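Local atomic coordinates of esterase (uncultured bacterium pCosCE1, PDB entry 7ATL), a protein that hydrolyses carboxylic esters and, as a promiscuous family VIII carboxylesterase of beta-lactamase-like fold, also transfers acyl groups to acceptors other than water. Residues V15-Q18 with A19-G23; L86-T89 with V90-L94; A294-R298 with Q299-G303. All coordinates share one frame; numbering follows the deposited sequence.

Contact 1 (V15-Q18 with A19-G23); sequences VSQQ and AIDEG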
ATOM      1  N   VAL A  15     -14.879  14.540 -11.879  1.00 44.00           N
ATOM      2  CA  VAL A  15     -14.476  14.442 -10.445  1.00 44.35           C
ATOM      3  C   VAL A  15     -13.034  14.944 -10.291  1.00 39.72           C
ATOM      4  O   VAL A  15     -12.765  15.626  -9.295  1.00 41.12           O
ATOM      5  CB  VAL A  15     -14.657  13.013  -9.886  1.00 42.86           C
ATOM      6  CG1 VAL A  15     -13.965  12.830  -8.542  1.00 41.13           C
ATOM      7  CG2 VAL A  15     -16.131  12.640  -9.754  1.00 42.67           C
ATOM      8  N   SER A  16     -12.158  14.624 -11.240  1.00 37.04           N
ATOM      9  CA  SER A  16     -10.724  14.993 -11.223  1.00 39.13           C
ATOM     10  C   SER A  16     -10.572  16.493 -11.476  1.00 43.86           C
ATOM     11  O   SER A  16      -9.810  17.150 -10.721  1.00 48.31           O
ATOM     12  CB  SER A  16      -9.951  14.189 -12.219  1.00 39.50           C
ATOM     13  OG  SER A  16      -9.962  12.805 -11.882  1.00 37.29           O
ATOM     14  N   GLN A  17     -11.262  17.022 -12.487  1.00 46.18           N
ATOM     15  CA  GLN A  17     -11.165  18.456 -12.869  1.00 49.47           C
ATOM     16  C   GLN A  17     -11.677  19.308 -11.700  1.00 49.15           C
ATOM     17  O   GLN A  17     -10.993  20.280 -11.335  1.00 52.63           O
ATOM     18  CB  GLN A  17     -11.917  18.757 -14.175  1.00 54.22           C
ATOM     19  CG  GLN A  17     -11.471  20.045 -14.872  1.00 52.31           C
ATOM     20  CD  GLN A  17      -9.965  20.184 -14.865  1.00 53.48           C
ATOM     21  OE1 GLN A  17      -9.237  19.323 -15.369  1.00 51.87           O
ATOM     22  NE2 GLN A  17      -9.484  21.244 -14.230  1.00 51.98           N
ATOM     23  N   GLN A  18     -12.811  18.933 -11.113  1.00 44.99           N
ATOM     24  CA  GLN A  18     -13.404  19.613  -9.938  1.00 46.81           C
ATOM     25  C   GLN A  18     -12.371  19.657  -8.804  1.00 46.14           C
ATOM     26  O   GLN A  18     -12.163  20.744  -8.226  1.00 55.50           O
ATOM     27  CB  GLN A  18     -14.693  18.889  -9.540  1.00 50.63           C
ATOM     28  CG  GLN A  18     -15.324  19.410  -8.254  1.00 58.13           C
ATOM     29  CD  GLN A  18     -16.761  18.963  -8.151  1.00 67.01           C
ATOM     30  OE1 GLN A  18     -17.122  18.095  -7.353  1.00 70.09           O
ATOM     31  NE2 GLN A  18     -17.593  19.527  -9.009  1.00 69.66           N
ATOM     32  N   ALA A  19     -11.749  18.518  -8.498  1.00 44.38           N
ATOM     33  CA  ALA A  19     -10.810  18.326  -7.366  1.00 43.72           C
ATOM     34  C   ALA A  19      -9.576  19.209  -7.566  1.00 41.65           C
ATOM     35  O   ALA A  19      -9.047  19.750  -6.565  1.00 39.54           O
ATOM     36  CB  ALA A  19     -10.423  16.869  -7.235  1.00 43.98           C
ATOM     37  N   ILE A  20      -9.136  19.371  -8.811  1.00 40.51           N
ATOM     38  CA  ILE A  20      -8.018  20.298  -9.136  1.00 44.27           C
ATOM     39  C   ILE A  20      -8.447  21.753  -8.897  1.00 49.59           C
ATOM     40  O   ILE A  20      -7.776  22.426  -8.101  1.00 58.38           O
ATOM     41  CB  ILE A  20      -7.524  20.034 -10.559  1.00 44.90           C
ATOM     42  CG1 ILE A  20      -6.788  18.690 -10.599  1.00 43.50           C
ATOM     43  CG2 ILE A  20      -6.666  21.196 -11.043  1.00 45.35           C
ATOM     44  CD1 ILE A  20      -6.854  17.979 -11.914  1.00 43.46           C
ATOM     45  N   ASP A  21      -9.537  22.207  -9.524  1.00 52.64           N
ATOM     46  CA  ASP A  21     -10.047  23.605  -9.433  1.00 53.55           C
ATOM     47  C   ASP A  21     -10.359  23.939  -7.972  1.00 52.55           C
ATOM     48  O   ASP A  21     -10.284  25.125  -7.608  1.00 52.12           O
ATOM     49  CB  ASP A  21     -11.324  23.831 -10.257  1.00 54.30           C
ATOM     50  CG  ASP A  21     -11.238  23.388 -11.708  1.00 56.70           C
ATOM     51  OD1 ASP A  21     -10.084  23.245 -12.228  1.00 56.64           O
ATOM     52  OD2 ASP A  21     -12.324  23.164 -12.302  1.00 51.10           O
ATOM     53  N   GLU A  22     -10.747  22.951  -7.168  1.00 48.47           N
ATOM     54  CA  GLU A  22     -11.025  23.189  -5.728  1.00 52.86           C
ATOM     55  C   GLU A  22      -9.700  23.210  -4.931  1.00 52.49           C
ATOM     56  O   GLU A  22      -9.774  23.459  -3.711  1.00 51.14           O
ATOM     57  CB  GLU A  22     -12.035  22.154  -5.217  1.00 53.34           C
ATOM     58  CG  GLU A  22     -13.433  22.339  -5.790  1.00 54.15           C
ATOM     59  CD  GLU A  22     -14.525  21.472  -5.181  1.00 57.94           C
ATOM     60  OE1 GLU A  22     -14.287  20.866  -4.106  1.00 55.28           O
ATOM     61  OE2 GLU A  22     -15.614  21.392  -5.788  1.00 62.26           O
ATOM     62  N   GLY A  23      -8.544  22.978  -5.587  1.00 48.97           N
ATOM     63  CA  GLY A  23      -7.210  22.805  -4.963  1.00 47.30           C
ATOM     64  C   GLY A  23      -7.184  21.694  -3.908  1.00 46.52           C
ATOM     65  O   GLY A  23      -6.496  21.859  -2.872  1.00 42.32           O
TER

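Contact 2 (L86-T89 with V90-L94); sequences LDDT and VSRWL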
ATOM      1  N   LEU A  86       2.240 -20.501   5.004  1.00 28.80           N
ATOM      2  CA  LEU A  86       1.333 -19.567   5.728  1.00 30.73           C
ATOM      3  C   LEU A  86       1.502 -19.708   7.248  1.00 29.93           C
ATOM      4  O   LEU A  86       1.250 -18.702   7.953  1.00 28.64           O
ATOM      5  CB  LEU A  86      -0.114 -19.838   5.316  1.00 32.29           C
ATOM      6  CG  LEU A  86      -0.528 -19.156   4.015  1.00 35.59           C
ATOM      7  CD1 LEU A  86      -1.935 -19.577   3.600  1.00 34.90           C
ATOM      8  CD2 LEU A  86      -0.411 -17.638   4.134  1.00 33.15           C
ATOM      9  N   ASP A  87       1.894 -20.900   7.729  1.00 29.60           N
ATOM     10  CA  ASP A  87       1.968 -21.255   9.171  1.00 28.34           C
ATOM     11  C   ASP A  87       3.433 -21.401   9.595  1.00 27.39           C
ATOM     12  O   ASP A  87       3.684 -21.937  10.659  1.00 30.36           O
ATOM     13  CB  ASP A  87       1.133 -22.509   9.453  1.00 29.93           C
ATOM     14  CG  ASP A  87      -0.371 -22.266   9.396  1.00 31.52           C
ATOM     15  OD1 ASP A  87      -0.867 -21.379  10.125  1.00 33.60           O
ATOM     16  OD2 ASP A  87      -1.040 -22.941   8.605  1.00 33.39           O
ATOM     17  N   ASP A  88       4.381 -20.949   8.788  1.00 26.30           N
ATOM     18  CA  ASP A  88       5.785 -20.808   9.239  1.00 25.78           C
ATOM     19  C   ASP A  88       5.859 -19.717  10.305  1.00 26.24           C
ATOM     20  O   ASP A  88       5.208 -18.649  10.139  1.00 26.75           O
ATOM     21  CB  ASP A  88       6.696 -20.422   8.081  1.00 24.85           C
ATOM     22  CG  ASP A  88       6.930 -21.568   7.124  1.00 24.06           C
ATOM     23  OD1 ASP A  88       6.215 -22.588   7.256  1.00 22.78           O
ATOM     24  OD2 ASP A  88       7.826 -21.426   6.272  1.00 21.95           O
ATOM     25  N   THR A  89       6.646 -19.949  11.346  1.00 26.04           N
ATOM     26  CA  THR A  89       7.009 -18.896  12.319  1.00 24.94           C
ATOM     27  C   THR A  89       7.926 -17.896  11.615  1.00 23.96           C
ATOM     28  O   THR A  89       8.554 -18.263  10.612  1.00 22.70           O
ATOM     29  CB  THR A  89       7.641 -19.493  13.576  1.00 24.58           C
ATOM     30  OG1 THR A  89       8.882 -20.082  13.195  1.00 22.10           O
ATOM     31  CG2 THR A  89       6.719 -20.498  14.236  1.00 25.53           C
ATOM     32  N   VAL A  90       7.970 -16.672  12.117  1.00 23.02           N
ATOM     33  CA  VAL A  90       8.914 -15.642  11.618  1.00 23.46           C
ATOM     34  C   VAL A  90      10.306 -16.034  12.100  1.00 22.92           C
ATOM     35  O   VAL A  90      11.261 -16.017  11.295  1.00 23.16           O
ATOM     36  CB  VAL A  90       8.495 -14.233  12.074  1.00 23.39           C
ATOM     37  CG1 VAL A  90       9.536 -13.194  11.696  1.00 24.02           C
ATOM     38  CG2 VAL A  90       7.144 -13.849  11.498  1.00 21.88           C
ATOM     39  N   SER A  91      10.404 -16.404  13.369  1.00 23.77           N
ATOM     40  CA  SER A  91      11.686 -16.774  14.020  1.00 25.10           C
ATOM     41  C   SER A  91      12.394 -17.906  13.244  1.00 25.26           C
ATOM     42  O   SER A  91      13.633 -17.971  13.261  1.00 24.85           O
ATOM     43  CB  SER A  91      11.466 -17.073  15.502  1.00 26.04           C
ATOM     44  OG  SER A  91      10.932 -18.375  15.748  1.00 24.87           O
ATOM     45  N   ARG A  92      11.653 -18.752  12.534  1.00 26.40           N
ATOM     46  CA  ARG A  92      12.237 -19.806  11.654  1.00 28.92           C
ATOM     47  C   ARG A  92      13.127 -19.173  10.572  1.00 27.71           C
ATOM     48  O   ARG A  92      14.157 -19.771  10.209  1.00 23.48           O
ATOM     49  CB  ARG A  92      11.114 -20.613  10.996  1.00 29.41           C
ATOM     50  CG  ARG A  92      11.580 -21.668  10.007  1.00 28.95           C
ATOM     51  CD  ARG A  92      10.395 -22.535   9.634  1.00 30.11           C
ATOM     52  NE  ARG A  92      10.683 -23.539   8.621  1.00 28.98           N
ATOM     53  CZ  ARG A  92       9.833 -24.493   8.259  1.00 26.86           C
ATOM     54  NH1 ARG A  92       8.636 -24.556   8.817  1.00 26.99           N
ATOM     55  NH2 ARG A  92      10.181 -25.375   7.343  1.00 25.04           N
ATOM     56  N   TRP A  93      12.727 -18.007  10.077  1.00 25.98           N
ATOM     57  CA  TRP A  93      13.406 -17.297   8.966  1.00 27.05           C
ATOM     58  C   TRP A  93      14.328 -16.183   9.499  1.00 27.22           C
ATOM     59  O   TRP A  93      15.399 -15.962   8.904  1.00 24.65           O
ATOM     60  CB  TRP A  93      12.332 -16.782   7.996  1.00 26.86           C
ATOM     61  CG  TRP A  93      11.631 -17.903   7.300  1.00 26.07           C
ATOM     62  CD1 TRP A  93      10.381 -18.393   7.542  1.00 26.49           C
ATOM     63  CD2 TRP A  93      12.205 -18.742   6.291  1.00 25.43           C
ATOM     64  NE1 TRP A  93      10.123 -19.460   6.722  1.00 25.65           N
ATOM     65  CE2 TRP A  93      11.228 -19.690   5.938  1.00 26.70           C
ATOM     66  CE3 TRP A  93      13.435 -18.767   5.634  1.00 26.38           C
ATOM     67  CZ2 TRP A  93      11.459 -20.645   4.946  1.00 27.70           C
ATOM     68  CZ3 TRP A  93      13.663 -19.717   4.663  1.00 26.74           C
ATOM     69  CH2 TRP A  93      12.682 -20.640   4.318  1.00 25.94           C
ATOM     70  N   LEU A  94      13.926 -15.495  10.577  1.00 29.21           N
ATOM     71  CA  LEU A  94      14.757 -14.462  11.265  1.00 27.90           C
ATOM     72  C   LEU A  94      14.967 -14.888  12.720  1.00 26.21           C
ATOM     73  O   LEU A  94      14.217 -14.478  13.588  1.00 24.51           O
ATOM     74  CB  LEU A  94      14.041 -13.107  11.137  1.00 26.30           C
ATOM     75  CG  LEU A  94      13.606 -12.739   9.720  1.00 26.09           C
ATOM     76  CD1 LEU A  94      12.758 -11.472   9.703  1.00 26.91           C
ATOM     77  CD2 LEU A  94      14.811 -12.588   8.817  1.00 24.66           C
TER
HETATM   78  O   HOH W   1       7.600 -22.857  11.223  1.00 22.05           O

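Contact 3 (A294-R298 with Q299-G303); sequences AALMR and QAHVG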
ATOM      1  N   ALA A 294      -5.556 -16.277  -5.552  1.00 25.87           N
ATOM      2  CA  ALA A 294      -6.281 -15.000  -5.674  1.00 25.47           C
ATOM      3  C   ALA A 294      -7.485 -15.039  -4.745  1.00 25.70           C
ATOM      4  O   ALA A 294      -7.668 -14.078  -3.982  1.00 26.58           O
ATOM      5  CB  ALA A 294      -6.720 -14.741  -7.093  1.00 26.86           C
ATOM      6  N   ALA A 295      -8.290 -16.100  -4.813  1.00 27.52           N
ATOM      7  CA  ALA A 295      -9.530 -16.234  -3.998  1.00 26.47           C
ATOM      8  C   ALA A 295      -9.178 -16.258  -2.512  1.00 24.39           C
ATOM      9  O   ALA A 295      -9.945 -15.663  -1.733  1.00 24.45           O
ATOM     10  CB  ALA A 295     -10.307 -17.471  -4.370  1.00 26.72           C
ATOM     11  N   LEU A 296      -8.105 -16.966  -2.156  1.00 22.94           N
ATOM     12  CA  LEU A 296      -7.572 -17.051  -0.770  1.00 25.24           C
ATOM     13  C   LEU A 296      -7.225 -15.640  -0.272  1.00 26.40           C
ATOM     14  O   LEU A 296      -7.595 -15.306   0.875  1.00 25.40           O
ATOM     15  CB  LEU A 296      -6.338 -17.955  -0.757  1.00 25.80           C
ATOM     16  CG  LEU A 296      -5.590 -18.057   0.573  1.00 28.01           C
ATOM     17  CD1 LEU A 296      -6.505 -18.591   1.664  1.00 29.01           C
ATOM     18  CD2 LEU A 296      -4.344 -18.939   0.444  1.00 27.66           C
ATOM     19  N   MET A 297      -6.588 -14.825  -1.120  1.00 25.71           N
ATOM     20  CA  MET A 297      -6.067 -13.496  -0.720  1.00 25.92           C
ATOM     21  C   MET A 297      -7.228 -12.554  -0.357  1.00 28.20           C
ATOM     22  O   MET A 297      -6.985 -11.622   0.437  1.00 30.36           O
ATOM     23  CB  MET A 297      -5.160 -12.914  -1.813  1.00 24.81           C
ATOM     24  CG  MET A 297      -3.899 -13.728  -1.983  1.00 24.82           C
ATOM     25  SD  MET A 297      -2.861 -13.200  -3.346  1.00 28.49           S
ATOM     26  CE  MET A 297      -2.403 -11.582  -2.723  1.00 27.25           C
ATOM     27  N   ARG A 298      -8.453 -12.799  -0.847  1.00 30.10           N
ATOM     28  CA  ARG A 298      -9.629 -11.904  -0.631  1.00 30.64           C
ATOM     29  C   ARG A 298     -10.661 -12.569   0.296  1.00 29.87           C
ATOM     30  O   ARG A 298     -11.772 -12.026   0.481  1.00 28.58           O
ATOM     31  CB  ARG A 298     -10.244 -11.493  -1.978  1.00 33.50           C
ATOM     32  CG  ARG A 298     -10.766 -12.640  -2.843  1.00 33.88           C
ATOM     33  CD  ARG A 298     -11.877 -12.206  -3.787  1.00 33.77           C
ATOM     34  NE  ARG A 298     -12.054 -13.142  -4.886  1.00 31.64           N
ATOM     35  CZ  ARG A 298     -11.273 -13.201  -5.956  1.00 31.42           C
ATOM     36  NH1 ARG A 298     -10.242 -12.382  -6.098  1.00 31.34           N
ATOM     37  NH2 ARG A 298     -11.511 -14.107  -6.882  1.00 33.15           N
ATOM     38  N   GLN A 299     -10.321 -13.692   0.908  1.00 31.84           N
ATOM     39  CA  GLN A 299     -11.090 -14.152   2.088  1.00 35.66           C
ATOM     40  C   GLN A 299     -10.924 -13.144   3.233  1.00 33.79           C
ATOM     41  O   GLN A 299      -9.861 -12.480   3.327  1.00 31.57           O
ATOM     42  CB  GLN A 299     -10.639 -15.539   2.521  1.00 38.41           C
ATOM     43  CG  GLN A 299     -11.113 -16.637   1.586  1.00 40.39           C
ATOM     44  CD  GLN A 299     -10.453 -17.940   1.961  1.00 47.56           C
ATOM     45  OE1 GLN A 299     -10.242 -18.808   1.111  1.00 52.19           O
ATOM     46  NE2 GLN A 299     -10.097 -18.073   3.239  1.00 49.60           N
ATOM     47  N   ALA A 300     -11.934 -13.056   4.089  1.00 31.22           N
ATOM     48  CA  ALA A 300     -11.907 -12.261   5.335  1.00 31.85           C
ATOM     49  C   ALA A 300     -11.143 -13.022   6.437  1.00 30.49           C
ATOM     50  O   ALA A 300     -11.775 -13.381   7.443  1.00 29.17           O
ATOM     51  CB  ALA A 300     -13.322 -11.942   5.753  1.00 31.50           C
ATOM     52  N   HIS A 301      -9.823 -13.224   6.264  1.00 29.84           N
ATOM     53  CA  HIS A 301      -8.888 -13.793   7.277  1.00 27.62           C
ATOM     54  C   HIS A 301      -9.057 -13.009   8.575  1.00 26.00           C
ATOM     55  O   HIS A 301      -8.983 -13.626   9.610  1.00 26.04           O
ATOM     56  CB  HIS A 301      -7.429 -13.774   6.810  1.00 27.15           C
ATOM     57  CG  HIS A 301      -7.171 -14.659   5.638  1.00 28.41           C
ATOM     58  ND1 HIS A 301      -7.000 -16.018   5.773  1.00 27.52           N
ATOM     59  CD2 HIS A 301      -7.086 -14.384   4.315  1.00 26.94           C
ATOM     60  CE1 HIS A 301      -6.811 -16.537   4.580  1.00 28.83           C
ATOM     61  NE2 HIS A 301      -6.856 -15.557   3.672  1.00 26.81           N
ATOM     62  N   VAL A 302      -9.316 -11.705   8.470  1.00 25.06           N
ATOM     63  CA  VAL A 302      -9.780 -10.828   9.573  1.00 26.00           C
ATOM     64  C   VAL A 302     -11.217 -10.433   9.245  1.00 27.73           C
ATOM     65  O   VAL A 302     -11.426  -9.949   8.140  1.00 26.66           O
ATOM     66  CB  VAL A 302      -8.877  -9.595   9.729  1.00 24.36           C
ATOM     67  CG1 VAL A 302      -9.560  -8.506  10.537  1.00 24.61           C
ATOM     68  CG2 VAL A 302      -7.541  -9.973  10.341  1.00 23.28           C
ATOM     69  N   GLY A 303     -12.151 -10.636  10.183  1.00 30.14           N
ATOM     70  CA  GLY A 303     -13.588 -10.340  10.007  1.00 29.15           C
ATOM     71  C   GLY A 303     -13.847  -8.848   9.957  1.00 27.95           C
ATOM     72  O   GLY A 303     -12.963  -8.100  10.380  1.00 25.70           O
TER

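Contact 1 (V15-Q18 with A19-G23)
Gln17 and Asp21, one helical turn apart, meet through the amide nitrogen of the one and the carboxylate of the other. The Gln17 chain leaves with CG opposite the backbone N (chi1 -160°) and then bends at CG, which turns the amide forward along the helix, toward Asp21. NE2 lies 2.9 Å from Asp21 OD1, a hydrogen bond that reaches the oxygen on its syn side but is bent at the hydrogen (136°). The two flat groups are twisted 42° against each other, and OD1 stays close to the amide plane. Behind this side-chain bond runs the nearly straight backbone bond from Asp21 N to Gln17 O, so the same pair is linked twice.

The neighbouring pair behaves differently. Gln18 and Glu22 lie alongside one another and point the same way, their amide and carboxylate planes almost parallel, yet what touches is aliphatic on one side: Glu22 OE2 rests 3.2 Å from Gln18 CG. The other carboxylate oxygen, OE1, is engaged by Arg24 in a salt bridge.

These pairs belong to the last turn of helix 3-21. The last regular helical bond runs from Glu22 N to Gln18 O; Gly23 then takes a positive phi and Gly23 N turns back to Ile20 O at 2.7 Å, as part of a Schellman motif. The helix packs here against helix 372-381 and strand 37-44 of the antiparallel sheet.

Ile20 and Ala19 face other sides of the turn. Ile20 CG1 stands beside its own backbone N, and the chain runs back along the helix until CD1 lies 3.3 Å from Ser16 O, the carbonyl that also accepts the Ile20 N-H. Ser16 OG bonds to Tyr372 OH, and the methyl group of Ala19 touches the same tyrosine.

Contact 2 (L86-T89 with V90-L94)
Asp88 holds Trp93 by the edge of its indole: NE1 donates to OD2 at 3.1 Å, with an N-H...O angle of 163°. The oxygen lies in the ring plane and is approached on its anti side. Trp93 places CG beside its own backbone N, which swings the indole back toward Asp88.

Arg92 takes a different route to the same carboxylate. Its chain is fully extended, and the guanidinium comes to lie over Asp88 with the two planes only 22° apart. Asp88 OD1 is 3.5 Å from NH1 but well out of the guanidinium plane, so this salt bridge is one of charge, with no N-H aimed at the oxygen. NH1 instead donates to a water at the guanidinium edge, and that water also accepts from Thr89 N.

Thr89 turns OG1 over its own backbone, between N and the carbonyl carbon (chi1 66°), where it accepts from Arg92 N, three residues on and 3.1 Å away. In this loop between helices 67-80 and 111-116, residues 90-93 have helical backbone angles without forming a regular helix; Val90 O takes both Trp93 N and Leu94 N. Beyond them, the indole packs on Val181 and Val185 of helix 174-186.

A carboxylate that takes an indole N-H at one oxygen and lies under a guanidinium would be expected to favour its charged form.

Contact 3 (A294-R298 with Q299-G303)
The C-terminal end of helix 291-297, where the chain leaves the helix for the loop leading to strand 313-315, is tied down through one carbonyl, that of Leu296. Two donors share it. His301 NE2 donates to Leu296 O at 2.9 Å, and Gln299 N donates at 3.2 Å. They arrive from opposite faces of the carbonyl plane, and neither lies on a lone pair: the imidazole nitrogen is 38° out of that plane and the amide nitrogen further still. A carbonyl in the last turn of the helix is thus gripped twice by the chain that follows.

The imidazole meets its acceptor at the ring edge, with the oxygen tilted somewhat from the ring plane. His301 sets CG beside its backbone N (chi1 -65°), which carries the ring back toward the helix, and the bond is somewhat bent at the hydrogen (144°). Leu296 supplies the apolar half of the same meeting: its CD1 lies in the ring plane, 3.6 Å from His301 CE1, and the two side chains cross at about a right angle. Phe317 stacks on the histidine ring.

In the beta-lactamase-like fold this connection passes from the helical part of the molecule to the edge of the antiparallel sheet. Ala300 is the centre of an inverse gamma turn, and His301 and Val302 together face Phe315 as a classic beta bulge.

Gln299 lays its extended chain back over the last turn of the helix. CG is 3.7 Å from Ala295 O, while OE1 sits 3.8 Å from Leu296 CD1, a van der Waals approach to the same methyl that meets the histidine. Arg298 folds the other way: one face of its guanidinium lies against Ala295, whose CA is 3.9 Å from the guanidinium plane, over the centre, and NH1 bonds to Tyr349 OH and Arg282 O.

The three contacts follow one another along the chain, none enclosing another, and all belong to one beta-lactamase-like fold. Contact 1 ends helix 3-21, which packs beside the antiparallel sheet; contact 2 lies on the opposite side of the chain's centre, with about 47 Å between their centres. Contact 3 is 35 Å from contact 1 and 20 Å from contact 2, centre to centre. Contacts 2 and 3 touch, Leu86 CD1 packing 4.0 Å from Leu296 CD2, and both adjoin helix 111-116. Contact 3 also leads into edge strand 313-315, so contact 3, packed against contact 2, stands between the helical region and the sheet that contact 1 flanks.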